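Local coordinates for pesticidal crystal protein Cry4Aa (Bacillus thuringiensis, PDB 2C9K) that binds to insect midgut epithelial cells as a mosquito-larvicidal toxin and promotes their colloid-osmotic lysis, at residues N123-N128 and Y134-V139; S141-A146 and N195-T200. All blocks are in the same frame, centred on the assembly; numbering follows the deposited sequence.

Contact 1: N123-N128 and Y134-V139; sequences NSCPPN and YYNILV
With chi1 at 159° and CG therefore roughly trans to its own backbone N, Y135 lifts its ring off the helix and lays it against the backbone of S124 and C125. C125 adopts a different rotamer: its SG stands between the backbone N and the carbonyl carbon (chi1 70°), so that CB rather than sulfur meets the tyrosine and SG is carried off to the disulfide with C132. The principle illustrated is that one aromatic side chain can pack against a backbone carbonyl, a CA-CB unit and a proline ring at once. Over one face of the Y135 ring lies C125 CA, a CH-pi contact with 4.1 Å to the centroid, and displaced toward the phenol end comes the carbonyl of S124, whose O is 3.5 Å from Y135 CZ. The opposite face is covered from within the same segment by V139 CG2, 3.5 Å above the ring plane. P126 approaches lower down, at the root of the side chain: its CD is 3.6 Å from Y135 CB, the pyrrolidine and the tyrosine running across each other nearly at right angles.

The polar groups around the ring are bonded to the backbone of neighbouring residues. The Y135 hydroxyl is hydrogen-bonded to L121 O and S124 OG to E120 O, both near the end of helix 103-123, while N136 ND2 donates to V122 O and C132 O. S124 itself centres an inverse gamma turn, with C125 N bonding weakly to N123 O at 3.1 Å. The chain thus leaves one helix, turns and enters the next within a few residues: a short helix-loop-helix connection, closed by the C125–C132 disulfide, in the helical N-terminal domain of the delta endotoxins.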
# COMPACT_ATOMS: atom_id res chain seq x y z
N ASN A 123 26.53 5.59 -2.41
CA ASN A 123 27.84 5.50 -3.03
C ASN A 123 28.84 4.62 -2.29
O ASN A 123 29.94 4.39 -2.78
CB ASN A 123 28.40 6.89 -3.26
CG ASN A 123 27.53 7.71 -4.21
OD1 ASN A 123 27.27 7.31 -5.34
ND2 ASN A 123 27.06 8.86 -3.73
N SER A 124 28.45 4.12 -1.12
CA SER A 124 29.33 3.25 -0.36
C SER A 124 29.04 1.79 -0.72
O SER A 124 28.84 0.95 0.15
CB SER A 124 29.14 3.47 1.14
OG SER A 124 29.54 4.78 1.51
N CYS A 125 29.03 1.50 -2.02
CA CYS A 125 28.73 0.16 -2.51
C CYS A 125 29.95 -0.58 -3.06
O CYS A 125 31.00 0.02 -3.28
CB CYS A 125 27.66 0.24 -3.59
SG CYS A 125 28.21 1.00 -5.15
N PRO A 126 29.83 -1.90 -3.26
CA PRO A 126 30.94 -2.69 -3.79
C PRO A 126 31.36 -2.15 -5.16
O PRO A 126 30.54 -1.60 -5.90
CB PRO A 126 30.35 -4.09 -3.87
CG PRO A 126 29.42 -4.11 -2.71
CD PRO A 126 28.73 -2.78 -2.83
N PRO A 127 32.65 -2.30 -5.51
CA PRO A 127 33.17 -1.82 -6.80
C PRO A 127 32.34 -2.30 -7.99
O PRO A 127 31.78 -1.49 -8.73
CB PRO A 127 34.59 -2.36 -6.82
CG PRO A 127 34.97 -2.34 -5.36
CD PRO A 127 33.73 -2.93 -4.73
N ASN A 128 32.28 -3.62 -8.15
CA ASN A 128 31.54 -4.27 -9.23
C ASN A 128 30.16 -3.61 -9.47
O ASN A 128 29.34 -3.52 -8.56
CB ASN A 128 31.37 -5.76 -8.88
CG ASN A 128 30.89 -6.61 -10.05
OD1 ASN A 128 30.85 -7.84 -9.96
ND2 ASN A 128 30.52 -5.96 -11.15
N TYR A 134 22.85 -4.47 -6.37
CA TYR A 134 22.33 -5.39 -5.37
C TYR A 134 22.44 -4.78 -3.98
O TYR A 134 21.56 -4.96 -3.15
CB TYR A 134 23.07 -6.72 -5.42
CG TYR A 134 22.68 -7.68 -4.32
CD1 TYR A 134 21.35 -8.11 -4.18
CD2 TYR A 134 23.62 -8.15 -3.41
CE1 TYR A 134 20.98 -8.97 -3.16
CE2 TYR A 134 23.26 -9.01 -2.39
CZ TYR A 134 21.94 -9.42 -2.27
OH TYR A 134 21.59 -10.28 -1.25
N TYR A 135 23.53 -4.06 -3.74
CA TYR A 135 23.76 -3.42 -2.44
C TYR A 135 22.75 -2.30 -2.19
O TYR A 135 22.31 -2.09 -1.06
CB TYR A 135 25.18 -2.84 -2.36
CG TYR A 135 25.33 -1.76 -1.30
CD1 TYR A 135 25.53 -2.08 0.04
CD2 TYR A 135 25.20 -0.41 -1.64
CE1 TYR A 135 25.60 -1.08 1.02
CE2 TYR A 135 25.27 0.59 -0.67
CZ TYR A 135 25.47 0.25 0.65
OH TYR A 135 25.54 1.25 1.59
N ASN A 136 22.37 -1.58 -3.24
CA ASN A 136 21.43 -0.48 -3.08
C ASN A 136 19.98 -0.91 -2.97
O ASN A 136 19.18 -0.22 -2.36
CB ASN A 136 21.60 0.54 -4.20
CG ASN A 136 22.70 1.53 -3.90
OD1 ASN A 136 22.59 2.33 -2.97
ND2 ASN A 136 23.78 1.46 -4.67
N ILE A 137 19.63 -2.05 -3.56
CA ILE A 137 18.26 -2.50 -3.43
C ILE A 137 18.17 -3.14 -2.05
O ILE A 137 17.10 -3.20 -1.44
CB ILE A 137 17.89 -3.57 -4.48
CG1 ILE A 137 18.50 -4.90 -4.10
CG2 ILE A 137 18.35 -3.15 -5.85
CD1 ILE A 137 17.74 -6.04 -4.66
N LEU A 138 19.31 -3.60 -1.56
CA LEU A 138 19.41 -4.25 -0.26
C LEU A 138 19.38 -3.21 0.85
O LEU A 138 19.15 -3.53 2.01
CB LEU A 138 20.72 -5.06 -0.20
CG LEU A 138 20.70 -6.36 0.61
CD1 LEU A 138 19.63 -7.28 0.03
CD2 LEU A 138 22.06 -7.04 0.57
N VAL A 139 19.61 -1.95 0.49
CA VAL A 139 19.61 -0.86 1.46
C VAL A 139 18.42 0.08 1.20
O VAL A 139 18.17 1.01 1.97
CB VAL A 139 20.94 -0.05 1.35
CG1 VAL A 139 20.94 1.10 2.31
CG2 VAL A 139 22.11 -0.95 1.65

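Contact 2: S141-A146 and N195-T200; sequences SSYAQA and NYCVTT
Y143 and Y196 meet with their ring planes inclined at 52° and their centroids 4.5 Å apart. The two rings are not used alike: Y143 offers a face, over whose centre lies CE2 of Y196, whereas Y196 brings its CD2 and CE2 atoms to it at an oblique inclination. In both residues CG is trans to the backbone N (chi1 178° and 177°), which sends each ring out from its helix toward the other. C197, the next residue along, uses a different part of Y143. Its SG lies in the ring plane beside the edge, 3.9 Å from both CD2 and CE2 of Y143, a sulfur-aromatic contact. The contact joins helix 140-164 to helix 183-208 within the helical bundle of the N-terminal domain, generally held responsible for pore formation in delta endotoxins; here I118 and V122 of helix 103-123 also pack on Y143, and V236 and V240 of helix 222-240 pack on C197. Within its own helix the Y196 ring has T200 OG1 over one face, 3.3 Å above the plane. That hydroxyl is held there by a 2.9 Å hydrogen bond to Y196 O, arriving from above the carbonyl plane; T200 N donates to the same oxygen.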
# COMPACT_ATOMS: atom_id res chain seq x y z
N SER A 141 15.21 -0.14 1.69
CA SER A 141 14.26 0.09 2.78
C SER A 141 14.80 1.11 3.79
O SER A 141 14.04 1.93 4.30
CB SER A 141 13.89 -1.23 3.47
OG SER A 141 14.93 -1.74 4.28
N SER A 142 16.09 1.08 4.07
CA SER A 142 16.69 2.05 4.99
C SER A 142 16.73 3.41 4.28
O SER A 142 16.52 4.46 4.89
CB SER A 142 18.10 1.61 5.37
OG SER A 142 18.10 0.30 5.91
N TYR A 143 17.01 3.37 2.99
CA TYR A 143 17.05 4.57 2.19
C TYR A 143 15.74 5.31 2.37
O TYR A 143 15.72 6.52 2.61
CB TYR A 143 17.22 4.21 0.71
CG TYR A 143 17.23 5.41 -0.21
CD1 TYR A 143 18.40 6.13 -0.44
CD2 TYR A 143 16.06 5.83 -0.84
CE1 TYR A 143 18.41 7.23 -1.27
CE2 TYR A 143 16.07 6.95 -1.67
CZ TYR A 143 17.25 7.64 -1.88
OH TYR A 143 17.26 8.74 -2.72
N ALA A 144 14.64 4.57 2.25
CA ALA A 144 13.30 5.14 2.37
C ALA A 144 13.09 5.89 3.67
O ALA A 144 12.69 7.05 3.64
CB ALA A 144 12.25 4.04 2.21
N GLN A 145 13.35 5.25 4.80
CA GLN A 145 13.17 5.92 6.08
C GLN A 145 13.95 7.24 6.11
O GLN A 145 13.44 8.26 6.58
CB GLN A 145 13.62 5.03 7.23
CG GLN A 145 12.68 3.86 7.51
CD GLN A 145 11.27 4.31 7.81
OE1 GLN A 145 11.06 5.34 8.45
NE2 GLN A 145 10.28 3.54 7.36
N ALA A 146 15.17 7.21 5.59
CA ALA A 146 16.01 8.41 5.55
C ALA A 146 15.34 9.51 4.73
O ALA A 146 15.16 10.63 5.21
CB ALA A 146 17.37 8.08 4.97
N ASN A 195 10.96 8.72 -7.68
CA ASN A 195 11.54 8.06 -8.85
C ASN A 195 12.70 7.11 -8.54
O ASN A 195 12.88 6.12 -9.24
CB ASN A 195 12.01 9.10 -9.87
CG ASN A 195 10.87 9.90 -10.48
OD1 ASN A 195 9.83 9.35 -10.84
ND2 ASN A 195 11.06 11.22 -10.61
N TYR A 196 13.48 7.41 -7.50
CA TYR A 196 14.61 6.56 -7.16
C TYR A 196 14.14 5.27 -6.51
O TYR A 196 14.55 4.18 -6.92
CB TYR A 196 15.57 7.27 -6.21
CG TYR A 196 16.73 6.39 -5.78
CD1 TYR A 196 17.76 6.08 -6.66
CD2 TYR A 196 16.77 5.82 -4.50
CE1 TYR A 196 18.80 5.22 -6.30
CE2 TYR A 196 17.79 4.96 -4.13
CZ TYR A 196 18.80 4.67 -5.03
OH TYR A 196 19.81 3.79 -4.70
N CYS A 197 13.30 5.39 -5.49
CA CYS A 197 12.76 4.23 -4.78
C CYS A 197 12.07 3.27 -5.74
O CYS A 197 12.29 2.06 -5.69
CB CYS A 197 11.75 4.66 -3.72
SG CYS A 197 12.45 5.62 -2.36
N VAL A 198 11.23 3.82 -6.61
CA VAL A 198 10.50 3.01 -7.57
C VAL A 198 11.49 2.35 -8.51
O VAL A 198 11.39 1.16 -8.78
CB VAL A 198 9.50 3.86 -8.38
CG1 VAL A 198 8.83 2.99 -9.43
CG2 VAL A 198 8.46 4.46 -7.45
N THR A 199 12.46 3.12 -9.00
CA THR A 199 13.47 2.57 -9.90
C THR A 199 14.18 1.39 -9.24
O THR A 199 14.22 0.28 -9.79
CB THR A 199 14.55 3.63 -10.27
OG1 THR A 199 14.01 4.58 -11.20
CG2 THR A 199 15.75 2.96 -10.90
N THR A 200 14.75 1.65 -8.07
CA THR A 200 15.48 0.65 -7.32
C THR A 200 14.60 -0.54 -6.97
O THR A 200 15.05 -1.69 -7.03
CB THR A 200 16.05 1.26 -6.03
OG1 THR A 200 16.81 2.42 -6.37
CG2 THR A 200 16.95 0.26 -5.31

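In the fold
Both contacts are buried and both turn on tyrosines, yet their surroundings differ. The centre of contact 1 lies about 26 Å from that of the chain; this contact pairs a loop with the short helix that follows it, combining a proline, a backbone carbonyl and a disulfide-bonded cysteine with an aromatic ring. Contact 2, whose centre is about 15 Å from that of the chain, unites two long helices distant in sequence, and its chemistry is purely side chain on side chain. The centres of contacts 1 and 2 are about 13 Å apart. Helix 129-137 leads directly into helix 140-164, and the two sites also touch: N136 packs on Y196 and I137 on T200, so helix 183-208 borders both.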